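Local coordinates for peptidoglycan synthetase penicillin-binding protein 3 (Bifidobacterium adolescentis, PDB 4YE5), which probably binds penicillin and, as a member of the transpeptidase family, is likely to cross-link peptidoglycan strands during cell-wall synthesis, at residues E48-I53 with V123-K128; G54-A59 with L110-Q115; F62-C67 with G84-A89; I244-D249 with N407-T412; D505-I510 with V518-L523. All coordinates share one frame; numbering follows the deposited sequence.

Contact 1: residues E48-I53 with V123-K128; sequences ERYTII and VTPAVK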
# COMPACT_ATOMS: atom_id res chain seq x y z
N GLU A 48 -18.59 -16.54 1.12
CA GLU A 48 -19.86 -16.53 1.83
C GLU A 48 -20.32 -17.93 2.21
O GLU A 48 -20.94 -18.62 1.41
CB GLU A 48 -20.95 -15.81 1.02
CG GLU A 48 -22.21 -15.56 1.86
CD GLU A 48 -23.43 -15.16 1.03
OE1 GLU A 48 -23.27 -14.92 -0.18
OE2 GLU A 48 -24.55 -15.11 1.60
N ARG A 49 -20.00 -18.34 3.43
CA ARG A 49 -20.50 -19.59 4.01
C ARG A 49 -20.99 -19.27 5.42
O ARG A 49 -20.69 -18.19 5.96
CB ARG A 49 -19.40 -20.65 4.09
CG ARG A 49 -18.63 -20.87 2.80
CD ARG A 49 -19.51 -21.43 1.69
NE ARG A 49 -19.76 -22.85 1.87
CZ ARG A 49 -19.93 -23.71 0.87
NH1 ARG A 49 -19.89 -23.28 -0.39
NH2 ARG A 49 -20.15 -24.99 1.12
N TYR A 50 -21.73 -20.20 6.03
CA TYR A 50 -22.37 -19.93 7.32
C TYR A 50 -22.23 -21.08 8.30
O TYR A 50 -22.19 -22.25 7.91
CB TYR A 50 -23.85 -19.63 7.11
CG TYR A 50 -24.09 -18.38 6.32
CD1 TYR A 50 -24.12 -17.14 6.95
CD2 TYR A 50 -24.27 -18.41 4.94
CE1 TYR A 50 -24.33 -15.98 6.25
CE2 TYR A 50 -24.48 -17.24 4.22
CZ TYR A 50 -24.51 -16.03 4.89
OH TYR A 50 -24.73 -14.84 4.20
N THR A 51 -22.15 -20.74 9.58
CA THR A 51 -22.36 -21.76 10.59
C THR A 51 -23.80 -21.61 11.10
O THR A 51 -24.23 -20.50 11.44
CB THR A 51 -21.36 -21.63 11.75
OG1 THR A 51 -20.02 -21.70 11.23
CG2 THR A 51 -21.54 -22.76 12.73
N ILE A 52 -24.54 -22.71 11.12
CA ILE A 52 -25.93 -22.68 11.59
C ILE A 52 -25.95 -23.00 13.08
O ILE A 52 -25.46 -24.06 13.50
CB ILE A 52 -26.83 -23.65 10.82
CG1 ILE A 52 -26.84 -23.30 9.32
CG2 ILE A 52 -28.27 -23.65 11.39
CD1 ILE A 52 -27.19 -21.83 9.04
N ILE A 53 -26.49 -22.07 13.86
CA ILE A 53 -26.50 -22.17 15.32
C ILE A 53 -27.91 -22.38 15.84
O ILE A 53 -28.85 -21.73 15.37
CB ILE A 53 -25.94 -20.86 15.96
CG1 ILE A 53 -24.52 -20.55 15.44
CG2 ILE A 53 -25.97 -20.95 17.49
CD1 ILE A 53 -23.49 -21.65 15.73
N VAL A 123 -22.27 -24.22 5.75
CA VAL A 123 -23.43 -24.34 4.86
C VAL A 123 -23.48 -23.18 3.86
O VAL A 123 -22.92 -22.09 4.10
CB VAL A 123 -24.78 -24.45 5.64
CG1 VAL A 123 -24.64 -25.36 6.87
CG2 VAL A 123 -25.27 -23.09 6.04
N THR A 124 -24.16 -23.41 2.75
CA THR A 124 -24.25 -22.43 1.66
C THR A 124 -25.28 -21.35 1.93
O THR A 124 -26.20 -21.54 2.73
CB THR A 124 -24.64 -23.11 0.35
OG1 THR A 124 -25.93 -23.71 0.52
CG2 THR A 124 -23.61 -24.19 -0.02
N PRO A 125 -25.15 -20.21 1.23
CA PRO A 125 -26.15 -19.16 1.27
C PRO A 125 -27.55 -19.67 0.93
O PRO A 125 -28.52 -19.22 1.54
CB PRO A 125 -25.68 -18.18 0.18
CG PRO A 125 -24.18 -18.37 0.16
CD PRO A 125 -23.94 -19.81 0.47
N ALA A 126 -27.66 -20.60 -0.02
CA ALA A 126 -28.96 -21.15 -0.41
C ALA A 126 -29.63 -21.88 0.76
O ALA A 126 -30.83 -21.74 1.00
CB ALA A 126 -28.80 -22.08 -1.61
N VAL A 127 -28.85 -22.69 1.47
CA VAL A 127 -29.37 -23.41 2.62
C VAL A 127 -29.78 -22.42 3.72
O VAL A 127 -30.85 -22.55 4.31
CB VAL A 127 -28.36 -24.45 3.16
CG1 VAL A 127 -28.86 -25.05 4.47
CG2 VAL A 127 -28.13 -25.57 2.11
N LYS A 128 -28.92 -21.42 3.98
CA LYS A 128 -29.23 -20.35 4.94
C LYS A 128 -30.59 -19.71 4.63
O LYS A 128 -31.41 -19.52 5.52
CB LYS A 128 -28.14 -19.26 4.95
CG LYS A 128 -28.66 -17.93 5.55
CD LYS A 128 -27.75 -16.77 5.27
CE LYS A 128 -28.44 -15.43 5.52
NZ LYS A 128 -29.24 -15.01 4.33

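Contact 2: residues G54-A59 with L110-Q115; sequences GNPEQA and LSISGQ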
# COMPACT_ATOMS: atom_id res chain seq x y z
N GLY A 54 -28.07 -23.28 16.80
CA GLY A 54 -29.33 -23.41 17.52
C GLY A 54 -29.24 -22.89 18.96
O GLY A 54 -28.16 -22.88 19.57
N ASN A 55 -30.37 -22.44 19.48
CA ASN A 55 -30.52 -22.05 20.88
C ASN A 55 -31.38 -23.11 21.59
O ASN A 55 -32.62 -23.06 21.52
CB ASN A 55 -31.17 -20.67 20.97
CG ASN A 55 -31.33 -20.17 22.41
OD1 ASN A 55 -31.53 -20.94 23.34
ND2 ASN A 55 -31.27 -18.85 22.58
N PRO A 56 -30.73 -24.05 22.28
CA PRO A 56 -31.43 -25.20 22.88
C PRO A 56 -32.61 -24.82 23.77
O PRO A 56 -33.69 -25.39 23.64
CB PRO A 56 -30.34 -25.91 23.68
CG PRO A 56 -29.06 -25.54 22.95
CD PRO A 56 -29.27 -24.11 22.52
N GLU A 57 -32.44 -23.84 24.64
CA GLU A 57 -33.53 -23.53 25.57
C GLU A 57 -34.72 -22.85 24.86
O GLU A 57 -35.86 -23.10 25.23
CB GLU A 57 -33.04 -22.72 26.78
CG GLU A 57 -32.76 -21.26 26.53
CD GLU A 57 -32.63 -20.48 27.84
OE1 GLU A 57 -32.84 -19.25 27.81
OE2 GLU A 57 -32.33 -21.10 28.88
N GLN A 58 -34.45 -22.03 23.85
CA GLN A 58 -35.53 -21.49 23.02
C GLN A 58 -36.18 -22.57 22.18
O GLN A 58 -37.39 -22.54 21.97
CB GLN A 58 -35.05 -20.35 22.11
CG GLN A 58 -34.57 -19.11 22.84
CD GLN A 58 -35.53 -18.65 23.91
OE1 GLN A 58 -36.74 -18.62 23.70
NE2 GLN A 58 -34.99 -18.27 25.06
N ALA A 59 -35.39 -23.53 21.69
CA ALA A 59 -35.97 -24.65 20.94
C ALA A 59 -36.91 -25.46 21.83
O ALA A 59 -37.99 -25.89 21.39
CB ALA A 59 -34.87 -25.55 20.37
N LEU A 110 -30.35 -30.15 20.52
CA LEU A 110 -31.22 -29.06 20.96
C LEU A 110 -31.82 -29.33 22.33
O LEU A 110 -32.55 -28.50 22.89
CB LEU A 110 -32.32 -28.81 19.92
CG LEU A 110 -31.82 -28.19 18.60
CD1 LEU A 110 -32.90 -28.25 17.53
CD2 LEU A 110 -31.35 -26.75 18.83
N SER A 111 -31.53 -30.51 22.86
CA SER A 111 -32.06 -30.93 24.15
C SER A 111 -31.05 -30.71 25.28
O SER A 111 -31.33 -31.06 26.43
CB SER A 111 -32.49 -32.39 24.10
OG SER A 111 -33.75 -32.53 23.45
N ILE A 112 -29.90 -30.15 24.95
CA ILE A 112 -28.91 -29.81 25.98
C ILE A 112 -29.27 -28.50 26.70
O ILE A 112 -30.30 -27.89 26.43
CB ILE A 112 -27.49 -29.67 25.42
CG1 ILE A 112 -27.36 -28.40 24.58
CG2 ILE A 112 -27.11 -30.91 24.61
CD1 ILE A 112 -25.93 -28.08 24.19
N SER A 113 -28.41 -28.09 27.62
CA SER A 113 -28.64 -26.88 28.38
C SER A 113 -27.90 -25.72 27.75
O SER A 113 -26.92 -25.92 27.03
CB SER A 113 -28.18 -27.07 29.83
OG SER A 113 -26.77 -27.16 29.89
N GLY A 114 -28.36 -24.51 28.01
CA GLY A 114 -27.69 -23.34 27.47
C GLY A 114 -28.43 -22.72 26.31
O GLY A 114 -29.51 -23.17 25.92
N GLN A 115 -27.84 -21.68 25.74
CA GLN A 115 -28.49 -20.91 24.69
C GLN A 115 -27.73 -21.03 23.39
O GLN A 115 -27.97 -20.26 22.46
CB GLN A 115 -28.56 -19.44 25.11
CG GLN A 115 -29.35 -19.21 26.38
CD GLN A 115 -30.04 -17.87 26.40
OE1 GLN A 115 -31.24 -17.77 26.14
NE2 GLN A 115 -29.28 -16.82 26.70

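Contact 3: residues F62-C67 with G84-A89; sequences FIPTTC and GVTGAA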
# COMPACT_ATOMS: atom_id res chain seq x y z
N PHE A 62 -40.25 -24.04 22.16
CA PHE A 62 -40.95 -23.87 20.88
C PHE A 62 -42.26 -24.65 20.79
O PHE A 62 -42.31 -25.83 21.12
CB PHE A 62 -40.01 -24.22 19.69
CG PHE A 62 -40.67 -24.13 18.33
CD1 PHE A 62 -41.06 -22.90 17.79
CD2 PHE A 62 -40.85 -25.28 17.56
CE1 PHE A 62 -41.64 -22.82 16.51
CE2 PHE A 62 -41.44 -25.22 16.28
CZ PHE A 62 -41.84 -23.99 15.75
N ILE A 63 -43.32 -23.98 20.35
CA ILE A 63 -44.58 -24.65 20.03
C ILE A 63 -44.98 -24.29 18.60
O ILE A 63 -45.24 -23.13 18.33
CB ILE A 63 -45.73 -24.22 20.98
CG1 ILE A 63 -45.35 -24.49 22.44
CG2 ILE A 63 -47.03 -24.96 20.63
CD1 ILE A 63 -46.34 -23.93 23.43
N PRO A 64 -45.00 -25.28 17.69
CA PRO A 64 -45.27 -24.95 16.28
C PRO A 64 -46.72 -24.53 16.06
O PRO A 64 -47.64 -25.03 16.69
CB PRO A 64 -44.99 -26.27 15.54
CG PRO A 64 -45.28 -27.35 16.60
CD PRO A 64 -44.78 -26.73 17.89
N THR A 65 -46.90 -23.58 15.14
CA THR A 65 -48.20 -23.05 14.80
C THR A 65 -48.85 -23.88 13.70
O THR A 65 -48.24 -24.14 12.67
CB THR A 65 -48.05 -21.59 14.32
OG1 THR A 65 -47.60 -20.79 15.42
CG2 THR A 65 -49.38 -21.03 13.79
N THR A 66 -50.09 -24.28 13.94
CA THR A 66 -50.86 -25.06 12.97
C THR A 66 -51.35 -24.16 11.84
O THR A 66 -51.88 -23.06 12.08
CB THR A 66 -52.03 -25.77 13.66
OG1 THR A 66 -51.51 -26.69 14.64
CG2 THR A 66 -52.87 -26.54 12.65
N CYS A 67 -51.15 -24.60 10.59
CA CYS A 67 -51.61 -23.84 9.44
C CYS A 67 -53.13 -23.90 9.36
O CYS A 67 -53.72 -24.97 9.48
CB CYS A 67 -50.96 -24.35 8.14
SG CYS A 67 -49.15 -24.18 8.11
N GLY A 84 -46.65 -31.81 14.72
CA GLY A 84 -47.14 -32.93 15.53
C GLY A 84 -46.45 -33.16 16.86
O GLY A 84 -46.93 -33.93 17.67
N VAL A 85 -45.31 -32.50 17.09
CA VAL A 85 -44.62 -32.57 18.37
C VAL A 85 -44.25 -31.15 18.75
O VAL A 85 -44.55 -30.23 18.00
CB VAL A 85 -43.34 -33.45 18.30
CG1 VAL A 85 -43.72 -34.93 18.21
CG2 VAL A 85 -42.45 -33.04 17.12
N THR A 86 -43.60 -30.97 19.90
CA THR A 86 -43.19 -29.64 20.36
C THR A 86 -41.72 -29.63 20.72
O THR A 86 -41.05 -30.67 20.68
CB THR A 86 -43.99 -29.16 21.61
OG1 THR A 86 -43.65 -29.95 22.76
CG2 THR A 86 -45.49 -29.25 21.36
N GLY A 87 -41.21 -28.44 21.04
CA GLY A 87 -39.87 -28.31 21.57
C GLY A 87 -38.76 -28.72 20.62
O GLY A 87 -38.88 -28.54 19.40
N ALA A 88 -37.68 -29.27 21.18
CA ALA A 88 -36.50 -29.68 20.40
C ALA A 88 -36.90 -30.63 19.29
O ALA A 88 -36.38 -30.54 18.17
CB ALA A 88 -35.47 -30.36 21.30
N ALA A 89 -37.82 -31.52 19.62
CA ALA A 89 -38.30 -32.50 18.65
C ALA A 89 -38.91 -31.78 17.45
O ALA A 89 -38.64 -32.15 16.31
CB ALA A 89 -39.28 -33.46 19.30

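Contact 4: residues I244-D249 with N407-T412; sequences IAMVQD and NVMQLT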
# COMPACT_ATOMS: atom_id res chain seq x y z
N ILE A 244 13.95 -3.06 -2.48
CA ILE A 244 12.58 -2.53 -2.60
C ILE A 244 12.52 -1.67 -3.86
O ILE A 244 13.54 -1.16 -4.31
CB ILE A 244 12.17 -1.70 -1.35
CG1 ILE A 244 12.92 -0.39 -1.28
CG2 ILE A 244 12.37 -2.49 -0.03
CD1 ILE A 244 12.90 0.27 0.13
N ALA A 245 11.34 -1.53 -4.44
CA ALA A 245 11.19 -0.80 -5.69
C ALA A 245 9.82 -0.20 -5.74
O ALA A 245 8.86 -0.77 -5.18
CB ALA A 245 11.36 -1.74 -6.89
N MSE A 246 9.70 0.92 -6.43
CA MSE A 246 8.43 1.62 -6.55
C MSE A 246 8.29 2.19 -7.94
O MSE A 246 9.28 2.68 -8.50
CB MSE A 246 8.37 2.77 -5.53
CG MSE A 246 7.11 3.57 -5.60
SE MSE A 246 7.18 4.84 -4.15
CE MSE A 246 5.41 5.52 -4.30
N VAL A 247 7.09 2.14 -8.50
CA VAL A 247 6.82 2.78 -9.78
C VAL A 247 5.67 3.77 -9.59
O VAL A 247 4.59 3.40 -9.12
CB VAL A 247 6.41 1.75 -10.88
CG1 VAL A 247 6.04 2.50 -12.17
CG2 VAL A 247 7.52 0.74 -11.13
N GLN A 248 5.89 5.03 -9.95
CA GLN A 248 4.87 6.06 -9.81
C GLN A 248 4.54 6.73 -11.16
O GLN A 248 5.45 7.03 -11.94
CB GLN A 248 5.36 7.13 -8.80
CG GLN A 248 4.40 8.31 -8.61
CD GLN A 248 4.76 9.15 -7.41
OE1 GLN A 248 5.16 8.62 -6.37
NE2 GLN A 248 4.64 10.46 -7.54
N ASP A 249 3.26 6.95 -11.42
CA ASP A 249 2.82 7.70 -12.60
C ASP A 249 3.06 9.20 -12.40
O ASP A 249 2.50 9.80 -11.48
CB ASP A 249 1.33 7.51 -12.86
CG ASP A 249 0.85 8.32 -14.06
OD1 ASP A 249 1.15 7.91 -15.20
OD2 ASP A 249 0.18 9.36 -13.87
N ASN A 407 11.67 7.58 3.34
CA ASN A 407 11.28 6.27 2.83
C ASN A 407 11.22 6.32 1.31
O ASN A 407 11.38 7.41 0.72
CB ASN A 407 9.97 5.74 3.46
CG ASN A 407 8.83 6.71 3.33
OD1 ASN A 407 8.55 7.22 2.24
ND2 ASN A 407 8.16 6.98 4.45
N VAL A 408 11.01 5.18 0.68
CA VAL A 408 11.04 5.15 -0.77
C VAL A 408 9.92 5.99 -1.40
O VAL A 408 10.11 6.56 -2.48
CB VAL A 408 11.07 3.67 -1.32
CG1 VAL A 408 9.71 2.99 -1.19
CG2 VAL A 408 11.54 3.66 -2.79
N MSE A 409 8.77 6.10 -0.73
CA MSE A 409 7.65 6.87 -1.28
C MSE A 409 7.98 8.37 -1.29
O MSE A 409 7.66 9.10 -2.24
CB MSE A 409 6.35 6.63 -0.49
CG MSE A 409 5.82 5.20 -0.54
SE MSE A 409 6.63 4.07 0.84
CE MSE A 409 5.70 4.72 2.44
N GLN A 410 8.57 8.84 -0.20
CA GLN A 410 8.95 10.25 -0.09
C GLN A 410 10.04 10.60 -1.11
O GLN A 410 9.99 11.64 -1.76
CB GLN A 410 9.49 10.53 1.31
CG GLN A 410 8.42 10.50 2.39
CD GLN A 410 9.03 10.63 3.76
OE1 GLN A 410 10.09 10.05 4.02
NE2 GLN A 410 8.39 11.40 4.65
N LEU A 411 11.03 9.73 -1.25
CA LEU A 411 12.11 9.98 -2.21
C LEU A 411 11.54 10.04 -3.63
O LEU A 411 11.88 10.91 -4.42
CB LEU A 411 13.15 8.85 -2.12
CG LEU A 411 14.38 9.04 -3.00
CD1 LEU A 411 14.99 10.39 -2.71
CD2 LEU A 411 15.38 7.92 -2.76
N THR A 412 10.63 9.12 -3.92
CA THR A 412 10.07 8.99 -5.24
C THR A 412 9.18 10.20 -5.55
O THR A 412 9.22 10.73 -6.65
CB THR A 412 9.28 7.68 -5.37
OG1 THR A 412 10.20 6.58 -5.27
CG2 THR A 412 8.57 7.58 -6.71

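Contact 5: residues D505-I510 with V518-L523; sequences DYSTII and VITVVL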
# COMPACT_ATOMS: atom_id res chain seq x y z
N ASP A 505 20.94 3.30 -3.90
CA ASP A 505 19.65 3.80 -4.35
C ASP A 505 19.77 4.45 -5.70
O ASP A 505 20.85 4.89 -6.11
CB ASP A 505 18.91 4.69 -3.31
CG ASP A 505 19.67 5.96 -2.92
OD1 ASP A 505 20.81 6.16 -3.37
OD2 ASP A 505 19.13 6.77 -2.12
N TYR A 506 18.65 4.51 -6.42
CA TYR A 506 18.68 4.99 -7.78
C TYR A 506 17.26 5.33 -8.13
O TYR A 506 16.36 4.55 -7.87
CB TYR A 506 19.21 3.88 -8.72
CG TYR A 506 19.80 4.39 -10.04
CD1 TYR A 506 18.98 4.69 -11.14
CD2 TYR A 506 21.18 4.53 -10.20
CE1 TYR A 506 19.54 5.14 -12.38
CE2 TYR A 506 21.74 4.98 -11.42
CZ TYR A 506 20.92 5.28 -12.50
OH TYR A 506 21.49 5.73 -13.70
N SER A 507 17.05 6.52 -8.70
CA SER A 507 15.72 6.94 -9.06
C SER A 507 15.76 7.52 -10.46
O SER A 507 16.58 8.39 -10.77
CB SER A 507 15.18 7.94 -8.03
OG SER A 507 13.83 8.24 -8.31
N THR A 508 14.87 7.03 -11.31
CA THR A 508 14.87 7.34 -12.72
C THR A 508 13.54 7.92 -13.18
O THR A 508 12.46 7.41 -12.81
CB THR A 508 15.10 6.05 -13.55
OG1 THR A 508 16.34 5.45 -13.15
CG2 THR A 508 15.17 6.41 -15.03
N ILE A 509 13.61 8.96 -14.00
CA ILE A 509 12.44 9.53 -14.66
C ILE A 509 12.52 9.08 -16.10
O ILE A 509 13.55 9.24 -16.74
CB ILE A 509 12.49 11.08 -14.64
CG1 ILE A 509 12.43 11.59 -13.20
CG2 ILE A 509 11.37 11.65 -15.50
CD1 ILE A 509 12.93 13.06 -13.02
N ILE A 510 11.44 8.50 -16.62
CA ILE A 510 11.51 7.93 -17.96
C ILE A 510 10.16 8.07 -18.71
O ILE A 510 9.10 7.96 -18.09
CB ILE A 510 11.98 6.45 -17.88
CG1 ILE A 510 12.31 5.89 -19.27
CG2 ILE A 510 10.92 5.57 -17.18
CD1 ILE A 510 12.79 4.45 -19.25
N VAL A 518 8.21 7.51 -12.69
CA VAL A 518 9.39 7.51 -11.85
C VAL A 518 9.52 6.13 -11.22
O VAL A 518 8.54 5.53 -10.75
CB VAL A 518 9.31 8.57 -10.73
CG1 VAL A 518 10.59 8.52 -9.86
CG2 VAL A 518 9.13 9.95 -11.36
N ILE A 519 10.74 5.63 -11.23
CA ILE A 519 11.04 4.29 -10.78
C ILE A 519 12.18 4.43 -9.82
O ILE A 519 13.24 4.93 -10.19
CB ILE A 519 11.56 3.42 -11.93
CG1 ILE A 519 10.54 3.35 -13.09
CG2 ILE A 519 11.86 1.99 -11.44
CD1 ILE A 519 11.20 2.92 -14.41
N THR A 520 11.98 3.98 -8.60
CA THR A 520 13.05 4.07 -7.63
C THR A 520 13.36 2.69 -7.09
O THR A 520 12.46 1.91 -6.80
CB THR A 520 12.65 4.99 -6.46
OG1 THR A 520 12.33 6.29 -6.97
CG2 THR A 520 13.79 5.11 -5.45
N VAL A 521 14.65 2.37 -6.95
CA VAL A 521 15.09 1.09 -6.41
C VAL A 521 16.09 1.33 -5.29
O VAL A 521 16.96 2.20 -5.41
CB VAL A 521 15.72 0.20 -7.51
CG1 VAL A 521 16.42 -1.05 -6.88
CG2 VAL A 521 14.65 -0.25 -8.50
N VAL A 522 15.96 0.59 -4.19
CA VAL A 522 16.93 0.62 -3.09
C VAL A 522 17.33 -0.80 -2.75
O VAL A 522 16.47 -1.63 -2.49
CB VAL A 522 16.31 1.29 -1.83
CG1 VAL A 522 17.36 1.43 -0.75
CG2 VAL A 522 15.71 2.67 -2.20
N LEU A 523 18.64 -1.08 -2.74
CA LEU A 523 19.16 -2.41 -2.41
C LEU A 523 20.13 -2.30 -1.26
O LEU A 523 20.96 -1.39 -1.25
CB LEU A 523 19.92 -3.02 -3.62
CG LEU A 523 19.18 -3.02 -4.96
CD1 LEU A 523 20.14 -3.53 -6.06
CD2 LEU A 523 17.93 -3.91 -4.91

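Contact 1: residues E48-I53 with V123-K128
Tyr50 and Lys128 are brought together by their torsions: the tyrosine CG lies anti to the carbonyl carbon (chi1 -64°), while the lysine chain leaves anti to its nitrogen (chi1 160°) and stays extended to its last torsion. Its methylene thus makes a CH-pi contact over one face of the ring, displaced toward CZ, with Lys128 CD 3.5 Å from the centroid. At the ring's edge, Tyr50 OH donates to Glu48 OE2 (2.6 Å), on the anti side of the carboxylate. Glu48 also lies against the proline ring, its CD 3.4 Å from Pro125 CG.

At the base of the tyrosine side chain the backbones pair antiparallel, Val123 N to Tyr50 O at 2.9 Å and Tyr50 N to Val123 O at 3.0 Å. Branched Val123 packs CG2 onto Ile52 CG1 (3.6 Å). Thr124, whose OG1 caps Val127 N, links strand 117-123 to helix 125-132, and its CG2 lies over one face of the Arg49 guanidinium, toward the rim; that group is salt-bridged to Asp122. Tyrosine suits this junction, offering the lysine an apolar face and the glutamate a hydroxyl; the Glu48 salt bridge to Arg31 and, more weakly, the Lys128 charge probably favour an ionised carboxylate.

Contact 2: residues G54-A59 with L110-Q115
The Asn55 amide is sandwiched between the backbone of Gln115 and the start of helix 56-61, for which Asn55 is the N-cap. Over one face stands the Gln115 carbonyl, its O 3.4 Å from Asn55 CG; over the other, Gln58 N donates to Asn55 OD1 (3.2 Å), lying 59° out of the carbonyl plane. With CG anti to the nitrogen (chi1 -179°), the side chain turns back to meet the helix's first turn, the usual use of asparagine at an N-cap.

The loop 110-115 wraps this helix start. Gly114 offers its carbonyl to another amide of the first turn, Glu57 N to Gly114 O at 3.3 Å; its backbone angles, phi positive, suit glycine. Pro56, suited to a first turn by lacking an N-H to donate, fills the bow of the loop: its CB lies 3.4 Å from Ile112 O and its CG 3.7 Å from Ile112 CG1. The carbonyls of Leu110 and Ile112 are both taken by the Gln60 side-chain amide, which ties the loop to the end of the same helix. The Glu57 side chain crosses that of Gln115 obliquely, Glu57 OE1 lying 3.8 Å from Gln115 CG. On the buried side Leu110 reaches between strand and helix, where Gly54 has no side chain to bar it and Ala59 a small one: Leu110 CD2 rests 4.1 Å from Gly54 CA and 4.0 Å from Ala59 CB.

Contact 3: residues F62-C67 with G84-A89
The connection from helix 56-61 to helix 87-99, which carries the disulfide Cys67-Cys75, is drawn together at its two ends here, where Phe62 leaves the first helix and Gly87 lies near the start of the second. The single hydrogen bond between the segments is made by backbone: Gly87 N donates to Phe62 O at 2.8 Å with an N-H...O angle of 158°, the donor tilted 21° from the carbonyl plane. Gly87 has a positive phi (64°), a conformation that glycine adopts easily.

The Phe62 ring lies against helix 87-99, touching Ala90, Val91 and Leu94. Pro64 N lies over one face of the ring, toward its rim, Gly87 O lies near the ring plane at the edge, and His76 meets it in an edge-to-face stack. Pro64 stiffens the chain as it departs and turns its ring toward the opposite segment. Thr86 lies beside both residues, its CB 3.8 Å from Phe62 O and its CG2 4.3 Å from Pro64 CD. The remaining touch joins ring carbons to a carbonyl, with Pro64 CG 3.3 Å and Pro64 CD 3.5 Å from Val85 O.

Contact 4: residues I244-D249 with N407-T412
Met246, on an inner strand (242-249, next to the edge strand 255-260) of the transpeptidase domain's five-stranded antiparallel sheet, drives its side chain against the first turns of helix 408-419. Met246 and Met409 are both selenomethionine, a crystallographic replacement for methionine. In Met246, CG lies anti to the nitrogen (chi1 178°) and the chain runs fully extended, so that SE arrives 3.5 Å from Met409 CA and 3.7 Å from Thr412 OG1. Long and unbranched, this residue spans the gap between strand and helix, whose short axes are 9.2 Å apart and inclined by 41°. The bent side chain of Met409 crosses it at about a right angle, Met246 CE meeting Met409 CG.

Either side of Met246 on the same face, Ile244 and Gln248 slide past helix residues in the opposite direction: Ile244 CD1 comes 4.1 Å from Val408 CB, and Gln248 OE1 3.6 Å from Thr412 CG2. The glutamine is buried, and its polar end is satisfied by Gln427 and Asn413.

Further out, the helix fixes its own groups. Thr412 OG1 donates to Val408 O at 2.8 Å, while Thr412 N reaches that oxygen from the opposite face of the carbonyl plane; the same hydroxyl is also bonded to Thr520 of the neighbouring strand 517-524. Threonine therefore serves twice, with its methyl toward Gln248 and its hydroxyl tied down. The helix start is secured by a capping box: Gln410 N donates to Asn407 OD1 at 2.9 Å, nearly in line with the side-chain C=O, and Asn407 N donates to Gln410 OE1 at 3.0 Å.

Contact 5: residues D505-I510 with V518-L523
Ser507 and Thr520 bridge the two strands of a beta hairpin by their hydroxyls, with Ser507 OG 2.8 Å from Thr520 OG1, across a non-hydrogen-bonded pair of the antiparallel sheet. The serine OG stands anti to its nitrogen (chi1 -174°), which carries it across to Thr520 OG1, itself also engaged with Thr412. On both sides of this pair the backbones bond directly: Val521 N to Tyr506 O, Thr508 N to Ile519 O and Ile519 N to Thr508 O are each 2.9 Å, while Tyr506 N to Val521 O is weak.

Several side chains of each face meet a helix. Ser507, Ile509 and Thr520 face helix 408-419; Tyr506, Ile519 and Val521 face helix 535-549, where Thr508 bonds Thr539. Beta-branched residues, at home in extended strands, dominate both faces. Beyond strand 501-510, the next strand carries Lys486 of a probable KSG motif, whose backbone is bonded to that of Ser507, consistent with a place beside the active site of penicillin-binding enzymes. Toward the turn of the hairpin, apolar side chains pair: Ile509 CG1 lies 4.1 Å from Val518 CG2, and Ile510 CG2 3.8 Å from Ile519 CD1.

How the contacts relate
The five contacts fall into two groups at separate parts of an elongated chain. Contacts 1, 2 and 3 belong to the N-terminal, dimerisation-family region and are nested: contact 3 lies within the loop closed by contact 2, which lies within that closed by contact 1. Contacts 1 and 2 follow strand 50-54 into helix 56-61, with centres 20 Å apart; contacts 2 and 3, 15 Å apart, touch through Leu110, Ser111 and Ala88. Contacts 4 and 5 come later, in the transpeptidase region, with centres only 7 Å apart on neighbouring strands of one sheet. Centres of contacts 3 and 5 lie about 72 Å apart, so the N-terminal module stands well away from the probable catalytic domain.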